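Local coordinates for protein succinyl-CoA ligase (ADP-forming) subunit alpha (Methanosaeta concilii, PDB 6HXI) that binds coenzyme A and belongs to the CoA-ligase family, joining Rossmann-type and ligase domains to a citrate synthase-like C-terminal region, at residues B[92-95]-B[96-100]; B[119-122]-B[123-126]; B[235-238]-B[239-242]; B[29-32]-B[33-36]. All coordinates share one frame; numbering follows the deposited sequence. Where two conformers were deposited one is given.

In the fold
Interactions 1, 2 and 4 lie on helices 93-102, 118-130 and 22-34, each the crossover of a beta-alpha-beta unit in the same mixed sheet, whereas interaction 3 spans the loop after strand 227-233 and the first turn of helix 239-247, beside the second sheet. Only the first two touch: their centres are about 11 Å apart, and F94 CD1 packs on M124 CG at 3.7 Å, F94 CZ on V123 CG1 at the same distance. Interaction 1 holds S92 of the coenzyme A pocket; the Q120 side chain in interaction 2 stands about 11 Å from the ligand. Interaction 3 lies about 17 Å from interaction 2, centre to centre. Interaction 4 is remote, about 28 Å from interaction 1 between centres.

Interaction 1 (B[92-95]-B[96-100]); sequences SAFE and TTMEA. With COA (coenzyme A), chain G.
S92 O and A93 O accept the first backbone bonds of helix 93-102, from T96 N and T97 N, and F94 O and E95 O continue the i to i+4 pattern with M98 N and E99 N. The M98 N to F94 O bond is 2.9 Å long, at 164°. Although S92 stands at the N-cap position, its hydroxyl caps nothing: OG donates instead to O9A of the coenzyme A 3'-phosphate at 2.7 Å. With OG1 placed between its own backbone N and carbonyl carbon (chi1 62°), T96 donates from OG1 to S92 O at 2.9 Å; T97 OG1, beside its backbone N, reaches A93 O at 2.7 Å. Each carbonyl is therefore gripped by two donors, and at A93 O hydroxyl and amide arrive from opposite faces of the carbonyl plane. On a different flank M98 CG lies over the centre of the F94 ring, 3.7 Å from its centroid and 12° off the normal, a CH-pi contact. Bends at chi2 and chi3 leave M98 SD oblique to that ring, 4.6 Å from the centroid, as a Met-aromatic contact. K479 of a second subunit also bonds S92 OG, while N86 ND2 serves both threonine hydroxyls. As the crossover between strands 83-86 and 108-111, the helix lays A93, T97 and A100 on the latter strand and turns F94 and M98 to helix 118-130.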
loop_
_atom_site.group_PDB
_atom_site.type_symbol
_atom_site.label_atom_id
_atom_site.label_comp_id
_atom_site.label_asym_id
_atom_site.label_seq_id
_atom_site.Cartn_x
_atom_site.Cartn_y
_atom_site.Cartn_z
ATOM N N SER B 92 16.123 34.875 -24.120
ATOM C CA SER B 92 17.178 33.860 -24.178
ATOM C C SER B 92 17.811 33.657 -25.552
ATOM O O SER B 92 18.804 32.937 -25.667
ATOM C CB SER B 92 16.631 32.529 -23.677
ATOM O OG SER B 92 16.283 32.629 -22.308
ATOM N N ALA B 93 17.206 34.242 -26.593
ATOM C CA ALA B 93 17.630 34.118 -27.985
ATOM C C ALA B 93 19.090 34.489 -28.204
ATOM O O ALA B 93 19.793 33.731 -28.871
ATOM C CB ALA B 93 16.728 34.942 -28.877
ATOM N N PHE B 94 19.568 35.619 -27.611
ATOM C CA PHE B 94 20.959 36.037 -27.775
ATOM C C PHE B 94 21.967 35.041 -27.221
ATOM O O PHE B 94 22.830 34.585 -27.961
ATOM C CB PHE B 94 21.197 37.436 -27.194
ATOM C CG PHE B 94 22.596 37.993 -27.371
ATOM C CD1 PHE B 94 22.994 38.553 -28.579
ATOM C CD2 PHE B 94 23.495 38.011 -26.307
ATOM C CE1 PHE B 94 24.283 39.079 -28.730
ATOM C CE2 PHE B 94 24.777 38.543 -26.457
ATOM C CZ PHE B 94 25.162 39.078 -27.665
ATOM N N GLU B 95 21.873 34.723 -25.924
ATOM C CA GLU B 95 22.805 33.817 -25.260
ATOM C C GLU B 95 22.914 32.444 -25.953
ATOM O O GLU B 95 24.021 31.948 -26.157
ATOM C CB GLU B 95 22.428 33.645 -23.777
ATOM C CG GLU B 95 22.876 34.782 -22.872
ATOM C CD GLU B 95 23.372 34.390 -21.484
ATOM O OE1 GLU B 95 24.230 35.122 -20.933
ATOM O OE2 GLU B 95 22.929 33.337 -20.962
ATOM N N THR B 96 21.774 31.863 -26.333
ATOM C CA THR B 96 21.704 30.547 -26.981
ATOM C C THR B 96 22.242 30.597 -28.425
ATOM O O THR B 96 23.000 29.706 -28.803
ATOM C CB THR B 96 20.288 29.954 -26.845
ATOM O OG1 THR B 96 19.355 30.806 -27.515
ATOM C CG2 THR B 96 19.867 29.772 -25.354
ATOM N N THR B 97 21.925 31.648 -29.194
ATOM C CA THR B 97 22.458 31.806 -30.565
ATOM C C THR B 97 23.976 31.992 -30.534
ATOM O O THR B 97 24.689 31.361 -31.318
ATOM C CB THR B 97 21.797 32.968 -31.310
ATOM O OG1 THR B 97 20.381 32.776 -31.305
ATOM C CG2 THR B 97 22.303 33.097 -32.740
ATOM N N MET B 98 24.457 32.830 -29.598
ATOM C CA MET B 98 25.867 33.105 -29.417
ATOM C C MET B 98 26.624 31.836 -29.048
ATOM O O MET B 98 27.680 31.569 -29.633
ATOM C CB MET B 98 26.093 34.254 -28.420
ATOM C CG MET B 98 25.659 35.627 -28.955
ATOM S SD MET B 98 26.625 36.218 -30.364
ATOM C CE MET B 98 28.189 36.665 -29.530
ATOM N N GLU B 99 26.043 31.016 -28.153
ATOM C CA GLU B 99 26.631 29.725 -27.774
ATOM C C GLU B 99 26.689 28.761 -28.976
ATOM O O GLU B 99 27.719 28.140 -29.200
ATOM C CB GLU B 99 25.871 29.112 -26.591
ATOM C CG GLU B 99 26.632 28.006 -25.880
ATOM C CD GLU B 99 25.932 27.415 -24.669
ATOM O OE1 GLU B 99 26.610 26.726 -23.872
ATOM O OE2 GLU B 99 24.711 27.655 -24.507
ATOM N N ALA B 100 25.610 28.674 -29.769
ATOM C CA ALA B 100 25.592 27.828 -30.961
ATOM C C ALA B 100 26.624 28.293 -32.009
ATOM O O ALA B 100 27.283 27.445 -32.620
ATOM C CB ALA B 100 24.203 27.806 -31.566
HETATM N N1A COA G . 8.783 28.657 -13.426
HETATM C C2A COA G . 9.560 29.654 -13.862
HETATM N N3A COA G . 9.751 30.081 -15.118
HETATM C C4A COA G . 9.080 29.317 -15.995
HETATM C C5A COA G . 8.248 28.252 -15.696
HETATM C C6A COA G . 8.076 27.942 -14.333
HETATM N N6A COA G . 7.233 27.009 -13.891
HETATM N N7A COA G . 7.805 27.637 -16.857
HETATM C C8A COA G . 8.358 28.337 -17.814
HETATM N N9A COA G . 9.148 29.367 -17.368
HETATM C C1B COA G . 9.933 30.304 -18.171
HETATM C C2B COA G . 10.935 29.672 -19.129
HETATM O O2B COA G . 12.144 29.319 -18.454
HETATM C C3B COA G . 11.136 30.825 -20.118
HETATM O O3B COA G . 12.039 31.827 -19.603
HETATM P P3B COA G . 12.912 32.791 -20.527
HETATM O O7A COA G . 11.971 33.454 -21.475
HETATM O O8A COA G . 13.590 33.732 -19.598
HETATM O O9A COA G . 13.964 31.889 -21.198
HETATM C C4B COA G . 9.777 31.535 -20.143
HETATM O O4B COA G . 9.060 31.067 -18.981
HETATM C C5B COA G . 8.955 31.316 -21.387
HETATM O O5B COA G . 9.010 29.912 -21.708
HETATM P P1A COA G . 9.188 29.395 -23.248
HETATM O O1A COA G . 8.849 27.964 -23.449
HETATM O O2A COA G . 10.540 29.781 -23.828
HETATM O O3A COA G . 8.061 30.348 -23.855
HETATM P P2A COA G . 7.217 30.566 -25.186
HETATM O O4A COA G . 5.977 29.768 -25.127
HETATM O O5A COA G . 6.903 32.044 -25.215
HETATM O O6A COA G . 8.154 30.124 -26.433
HETATM C CBP COA G . 8.685 31.159 -28.577
HETATM C CCP COA G . 9.044 31.044 -27.092
HETATM C CDP COA G . 9.681 32.123 -29.236
HETATM C CEP COA G . 8.762 29.789 -29.280
HETATM C CAP COA G . 7.238 31.713 -28.696
HETATM O OAP COA G . 7.041 32.824 -27.839
HETATM C C9P COA G . 6.754 32.066 -30.097
HETATM O O9P COA G . 6.343 31.178 -30.847
HETATM N N8P COA G . 6.791 33.364 -30.440
HETATM C C7P COA G . 6.453 33.839 -31.775
HETATM C C6P COA G . 7.643 34.443 -32.469
HETATM C C5P COA G . 7.285 35.032 -33.813
HETATM O O5P COA G . 6.160 35.482 -34.025
HETATM N N4P COA G . 8.241 35.011 -34.740
HETATM C C3P COA G . 8.022 35.441 -36.115
HETATM C C2P COA G . 7.367 34.372 -36.966
HETATM S S1P COA G . 7.378 35.027 -38.658
#

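Interaction 2 (B[119-122]-B[123-126]); sequences RQSR and VMAA
M124 curls back over S121 through its last torsion: CG is anti to the carbonyl carbon (chi1 -69°), the chain runs straight through chi2, and a bend at chi3 (-73°) returns the methyl to the preceding turn. CE thereby comes to 3.7 Å from S121 CA and 3.9 Å from S121 OG, the latter a simple van der Waals approach. Higher on the same side chain, M124 CG packs 3.3 Å from Q120 O, the carbonyl that also accepts M124 N at 2.9 Å. V123 makes a comparable approach with one branch: its CG2, beside the backbone N, lies 3.3 Å from R119 O, which receives the V123 amide as well. Both segments are regular alpha helix, the interior of the crossover joining strands 108-111 and 134-136 in a Rossmann-type beta-alpha-beta unit. Further along, A125 N bonds to S121 O at 2.9 Å with an angle of 166°, and A126 N to R122 O at 3.0 Å. S121 and M124 face inward, both onto V116 and P138, while Q120, V123 and M124 meet F94 of helix 93-102. R122 makes a cation-pi contact with Y207. R119, Q120, R122 and A126 meet a citrate lyase chain: Q120 packs on W226 of that chain, and R119 NH2 makes a long, weak ion pair with its D129. One turn on, the T127 hydroxyl OG1 is hydrogen-bonded back to V123 O.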
loop_
_atom_site.group_PDB
_atom_site.type_symbol
_atom_site.label_atom_id
_atom_site.label_comp_id
_atom_site.label_asym_id
_atom_site.label_seq_id
_atom_site.Cartn_x
_atom_site.Cartn_y
_atom_site.Cartn_z
ATOM N N ARG B 119 20.421 45.900 -30.633
ATOM C CA ARG B 119 21.845 45.767 -30.314
ATOM C C ARG B 119 22.337 44.291 -30.327
ATOM O O ARG B 119 23.387 44.006 -30.898
ATOM C CB ARG B 119 22.214 46.480 -29.006
ATOM C CG ARG B 119 23.664 46.223 -28.610
ATOM C CD ARG B 119 24.268 47.191 -27.628
ATOM N NE ARG B 119 25.651 46.794 -27.364
ATOM C CZ ARG B 119 26.692 47.095 -28.141
ATOM N NH1 ARG B 119 27.907 46.664 -27.827
ATOM N NH2 ARG B 119 26.524 47.836 -29.237
ATOM N N GLN B 120 21.560 43.382 -29.722
ATOM C CA GLN B 120 21.797 41.941 -29.668
ATOM C C GLN B 120 21.815 41.336 -31.079
ATOM O O GLN B 120 22.721 40.558 -31.392
ATOM C CB GLN B 120 20.731 41.257 -28.811
ATOM C CG GLN B 120 20.920 41.492 -27.299
ATOM C CD GLN B 120 19.857 40.824 -26.460
ATOM O OE1 GLN B 120 19.206 39.861 -26.872
ATOM N NE2 GLN B 120 19.623 41.342 -25.269
ATOM N N SER B 121 20.848 41.736 -31.940
ATOM C CA SER B 121 20.775 41.267 -33.338
ATOM C C SER B 121 21.995 41.719 -34.134
ATOM O O SER B 121 22.542 40.918 -34.893
ATOM C CB SER B 121 19.493 41.735 -33.996
ATOM O OG SER B 121 18.435 41.028 -33.385
ATOM N N ARG B 122 22.432 42.984 -33.959
ATOM C CA ARG B 122 23.633 43.513 -34.614
ATOM C C ARG B 122 24.873 42.713 -34.175
ATOM O O ARG B 122 25.710 42.375 -35.008
ATOM C CB ARG B 122 23.844 44.988 -34.266
ATOM C CG ARG B 122 22.919 45.941 -34.973
ATOM C CD ARG B 122 23.436 47.368 -34.893
ATOM N NE ARG B 122 23.359 47.924 -33.538
ATOM C CZ ARG B 122 22.276 48.507 -33.029
ATOM N NH1 ARG B 122 22.298 48.995 -31.796
ATOM N NH2 ARG B 122 21.176 48.639 -33.762
ATOM N N VAL B 123 24.974 42.390 -32.873
ATOM C CA VAL B 123 26.098 41.587 -32.334
ATOM C C VAL B 123 26.051 40.141 -32.892
ATOM O O VAL B 123 27.105 39.599 -33.205
ATOM C CB VAL B 123 26.220 41.643 -30.793
ATOM C CG1 VAL B 123 27.267 40.650 -30.282
ATOM C CG2 VAL B 123 26.545 43.066 -30.330
ATOM N N MET B 124 24.843 39.564 -33.081
ATOM C CA MET B 124 24.697 38.220 -33.655
ATOM C C MET B 124 25.105 38.210 -35.130
ATOM O O MET B 124 25.855 37.326 -35.544
ATOM C CB MET B 124 23.267 37.682 -33.477
ATOM C CG MET B 124 22.941 37.371 -32.035
ATOM S SD MET B 124 21.382 36.505 -31.763
ATOM C CE MET B 124 20.208 37.786 -32.068
ATOM N N ALA B 125 24.627 39.217 -35.906
ATOM C CA ALA B 125 24.920 39.421 -37.326
ATOM C C ALA B 125 26.398 39.566 -37.556
ATOM O O ALA B 125 26.927 38.883 -38.431
ATOM C CB ALA B 125 24.187 40.651 -37.859
ATOM N N ALA B 126 27.080 40.435 -36.758
ATOM C CA ALA B 126 28.519 40.668 -36.845
ATOM C C ALA B 126 29.305 39.387 -36.463
ATOM O O ALA B 126 30.287 39.057 -37.136
ATOM C CB ALA B 126 28.907 41.814 -35.939
#

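Interaction 3 (B[235-238]-B[239-242]); sequences GGED and EYMI
E237 and Y240 meet where the loop after strand 227-233 turns into helix 239-247. E237 CG comes to 4.1 Å from Y240 CD2, and the carboxylate and ring planes stand 75° apart. The tyrosine presents its edge here, with E237 CA lying in the ring plane at 4.0 Å from CD2. Beneath the side chains, Y240 N donates to E237 O at 3.2 Å and M241 N to D238 O at 2.9 Å, both i to i+3 bonds whose donors sit above the carbonyl planes. M241 CB is pressed on D238 O, and SD stays near that oxygen at 3.9 Å. The D238 carboxylate leaves the turn because CG is anti to the backbone N (chi1 173°). OD2 is held by N211 ND2 and M212 N, whereas OD1 is buried without a partner in the model and has the I242 CD1 methyl at 4.1 Å. In E239 a bend at chi2 (85°) folds the chain back, leaving OE1 4.3 Å from D238 OD1. K290 pairs with E239 OE1 and K177 with OE2; K284 pairs with E237 OE1, its backbone O bonds Y240 OH, and it makes a cation-pi contact with the Y240 ring. K290 NZ also bonds the carbonyls of G235 and G236, two residues with positive phi. The contact thus concentrates three carboxylates at the start of a helix of the CoA-ligase region; K290 and K177, both paired with E239, probably temper its repulsion with D238, whose OD2 is held by neutral donors.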
loop_
_atom_site.group_PDB
_atom_site.type_symbol
_atom_site.label_atom_id
_atom_site.label_comp_id
_atom_site.label_asym_id
_atom_site.label_seq_id
_atom_site.Cartn_x
_atom_site.Cartn_y
_atom_site.Cartn_z
ATOM N N GLY B 235 10.833 51.142 -44.345
ATOM C CA GLY B 235 11.719 51.255 -43.192
ATOM C C GLY B 235 13.035 50.545 -43.428
ATOM O O GLY B 235 13.067 49.437 -43.991
ATOM N N GLY B 236 14.121 51.197 -43.018
ATOM C CA GLY B 236 15.471 50.673 -43.200
ATOM C C GLY B 236 15.934 50.738 -44.641
ATOM O O GLY B 236 15.146 51.068 -45.533
ATOM N N GLU B 237 17.207 50.391 -44.882
ATOM C CA GLU B 237 17.810 50.502 -46.223
ATOM C C GLU B 237 18.303 49.182 -46.826
ATOM O O GLU B 237 19.170 49.210 -47.712
ATOM C CB GLU B 237 18.958 51.526 -46.188
ATOM C CG GLU B 237 18.511 52.970 -46.201
ATOM C CD GLU B 237 19.678 53.935 -46.257
ATOM O OE1 GLU B 237 20.260 54.098 -47.354
ATOM O OE2 GLU B 237 20.048 54.484 -45.194
ATOM N N ASP B 238 17.771 48.042 -46.348
ATOM C CA ASP B 238 18.154 46.700 -46.792
ATOM C C ASP B 238 18.009 46.511 -48.310
ATOM O O ASP B 238 18.946 46.048 -48.953
ATOM C CB ASP B 238 17.357 45.633 -46.002
ATOM C CG ASP B 238 17.502 44.171 -46.453
ATOM O OD1 ASP B 238 17.008 43.833 -47.547
ATOM O OD2 ASP B 238 18.008 43.348 -45.658
ATOM N N GLU B 239 16.849 46.879 -48.873
ATOM C CA GLU B 239 16.514 46.723 -50.302
ATOM C C GLU B 239 17.455 47.520 -51.223
ATOM O O GLU B 239 17.647 47.140 -52.378
ATOM C CB GLU B 239 15.033 47.050 -50.574
ATOM C CG GLU B 239 14.045 46.125 -49.878
ATOM C CD GLU B 239 13.663 46.444 -48.440
ATOM O OE1 GLU B 239 14.385 47.206 -47.756
ATOM O OE2 GLU B 239 12.627 45.911 -47.987
ATOM N N TYR B 240 18.095 48.572 -50.680
ATOM C CA TYR B 240 19.074 49.380 -51.403
ATOM C C TYR B 240 20.396 48.628 -51.607
ATOM O O TYR B 240 21.191 49.036 -52.446
ATOM C CB TYR B 240 19.263 50.765 -50.755
ATOM C CG TYR B 240 18.041 51.635 -50.940
ATOM C CD1 TYR B 240 17.788 52.266 -52.156
ATOM C CD2 TYR B 240 17.104 51.784 -49.918
ATOM C CE1 TYR B 240 16.637 53.029 -52.349
ATOM C CE2 TYR B 240 15.960 52.559 -50.095
ATOM C CZ TYR B 240 15.724 53.168 -51.317
ATOM O OH TYR B 240 14.597 53.923 -51.499
ATOM N N MET B 241 20.610 47.507 -50.882
ATOM C CA MET B 241 21.796 46.666 -51.077
ATOM C C MET B 241 21.579 45.873 -52.363
ATOM O O MET B 241 22.522 45.690 -53.140
ATOM C CB MET B 241 22.026 45.701 -49.899
ATOM C CG MET B 241 22.490 46.377 -48.622
ATOM S SD MET B 241 22.271 45.337 -47.145
ATOM C CE MET B 241 23.607 44.131 -47.406
ATOM N N ILE B 242 20.314 45.450 -52.594
ATOM C CA ILE B 242 19.873 44.670 -53.756
ATOM C C ILE B 242 19.934 45.518 -55.000
ATOM O O ILE B 242 20.544 45.098 -55.980
ATOM C CB ILE B 242 18.471 44.021 -53.542
ATOM C CG1 ILE B 242 18.435 43.156 -52.239
ATOM C CG2 ILE B 242 18.033 43.198 -54.770
ATOM C CD1 ILE B 242 17.096 43.131 -51.564
#

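Interaction 4 (B[29-32]-B[33-36]); sequences LDFD and YVCK
F31 and C35 form the tight part of this contact at the C-terminal end of helix 22-34. The thiol stands over the middle of the phenyl ring, C35 SG 3.5 Å from the centroid and 12° off the ring normal, a Cys sulfur-aromatic contact; all six ring carbons lie within about 4.1 Å of the sulfur. Anti placement of F31 CG to the backbone N (chi1 -173°) swings the ring along the helix, under C35 one turn on. V34 adds a looser, oblique touch, its CG2 at 4.3 Å from F31 CD1. The backbone below is regular at first, with Y33 N bonded to L29 O at 2.9 Å and V34 N to D30 O at 3.1 Å, and then changes: C35 N donates to F31 O at 3.0 Å and, weakly, to D32 O at 3.4 Å. K36 N turns back to Y33 O at 3.1 Å, and K36, at positive phi (66°), completes a Schellman motif. This terminus is the loose side. The K36 side chain is exposed and makes no close approach to 29-32, while the Y33 ring projects from the helix to meet W58 edge-to-face. Inward, F31 packs on I161 and V34 on I158, both of helix 158-163. D30 OD2 is salt-bridged to R350 of a third subunit, and D32 OD2 bonds S41 OG. The Schellman turn thus closes the helix of this beta-alpha-beta unit and the sulfur-ring contact packs alongside it, while the acids near its C-terminal end, D30 and D32, are met by partners beyond it, which probably eases their placement there.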
loop_
_atom_site.group_PDB
_atom_site.type_symbol
_atom_site.label_atom_id
_atom_site.label_comp_id
_atom_site.label_asym_id
_atom_site.label_seq_id
_atom_site.Cartn_x
_atom_site.Cartn_y
_atom_site.Cartn_z
ATOM N N LEU B 29 9.735 16.621 -39.254
ATOM C CA LEU B 29 9.750 15.194 -39.554
ATOM C C LEU B 29 8.743 14.825 -40.636
ATOM O O LEU B 29 9.055 14.010 -41.511
ATOM C CB LEU B 29 9.499 14.363 -38.287
ATOM C CG LEU B 29 10.580 14.451 -37.232
ATOM C CD1 LEU B 29 10.108 13.838 -35.916
ATOM C CD2 LEU B 29 11.856 13.781 -37.711
ATOM N N ASP B 30 7.554 15.450 -40.597
ATOM C CA ASP B 30 6.499 15.201 -41.572
ATOM C C ASP B 30 6.947 15.607 -42.982
ATOM O O ASP B 30 6.655 14.903 -43.945
ATOM C CB ASP B 30 5.208 15.937 -41.155
ATOM C CG ASP B 30 4.345 15.214 -40.136
ATOM O OD1 ASP B 30 4.685 14.070 -39.770
ATOM O OD2 ASP B 30 3.301 15.774 -39.744
ATOM N N PHE B 31 7.677 16.717 -43.087
ATOM C CA PHE B 31 8.210 17.224 -44.355
ATOM C C PHE B 31 9.278 16.266 -44.893
ATOM O O PHE B 31 9.233 15.906 -46.055
ATOM C CB PHE B 31 8.789 18.636 -44.173
ATOM C CG PHE B 31 9.204 19.297 -45.466
ATOM C CD1 PHE B 31 8.265 19.593 -46.454
ATOM C CD2 PHE B 31 10.534 19.621 -45.703
ATOM C CE1 PHE B 31 8.650 20.222 -47.651
ATOM C CE2 PHE B 31 10.920 20.236 -46.910
ATOM C CZ PHE B 31 9.973 20.540 -47.866
ATOM N N ASP B 32 10.182 15.801 -44.020
ATOM C CA ASP B 32 11.221 14.849 -44.372
ATOM C C ASP B 32 10.577 13.581 -44.930
ATOM O O ASP B 32 10.996 13.098 -45.972
ATOM C CB ASP B 32 12.084 14.511 -43.140
ATOM C CG ASP B 32 12.733 15.691 -42.448
ATOM O OD1 ASP B 32 13.002 16.716 -43.131
ATOM O OD2 ASP B 32 12.986 15.592 -41.231
ATOM N N TYR B 33 9.508 13.095 -44.275
ATOM C CA TYR B 33 8.769 11.929 -44.727
ATOM C C TYR B 33 8.155 12.112 -46.160
ATOM O O TYR B 33 8.405 11.267 -47.022
ATOM C CB TYR B 33 7.699 11.528 -43.699
ATOM C CG TYR B 33 6.990 10.256 -44.078
ATOM C CD1 TYR B 33 7.582 9.017 -43.860
ATOM C CD2 TYR B 33 5.737 10.288 -44.678
ATOM C CE1 TYR B 33 6.947 7.834 -44.251
ATOM C CE2 TYR B 33 5.088 9.118 -45.064
ATOM C CZ TYR B 33 5.702 7.894 -44.855
ATOM O OH TYR B 33 5.060 6.744 -45.224
ATOM N N VAL B 34 7.370 13.199 -46.392
ATOM C CA VAL B 34 6.719 13.476 -47.680
ATOM C C VAL B 34 7.737 13.783 -48.805
ATOM O O VAL B 34 7.405 13.601 -49.965
ATOM C CB VAL B 34 5.589 14.543 -47.627
ATOM C CG1 VAL B 34 4.413 14.078 -46.773
ATOM C CG2 VAL B 34 6.098 15.909 -47.180
ATOM N N CYS B 35 8.973 14.201 -48.454
ATOM C CA CYS B 35 10.065 14.472 -49.396
ATOM C C CYS B 35 10.843 13.223 -49.750
ATOM O O CYS B 35 11.756 13.281 -50.581
ATOM C CB CYS B 35 10.986 15.554 -48.845
ATOM S SG CYS B 35 10.212 17.180 -48.767
ATOM N N LYS B 36 10.499 12.098 -49.088
ATOM C CA LYS B 36 11.106 10.779 -49.272
ATOM C C LYS B 36 12.565 10.764 -48.814
ATOM O O LYS B 36 13.374 10.020 -49.372
ATOM C CB LYS B 36 10.931 10.255 -50.728
ATOM C CG LYS B 36 9.482 10.186 -51.197
ATOM C CD LYS B 36 9.336 9.328 -52.449
ATOM C CE LYS B 36 8.160 8.374 -52.361
ATOM N NZ LYS B 36 8.335 7.328 -51.304
#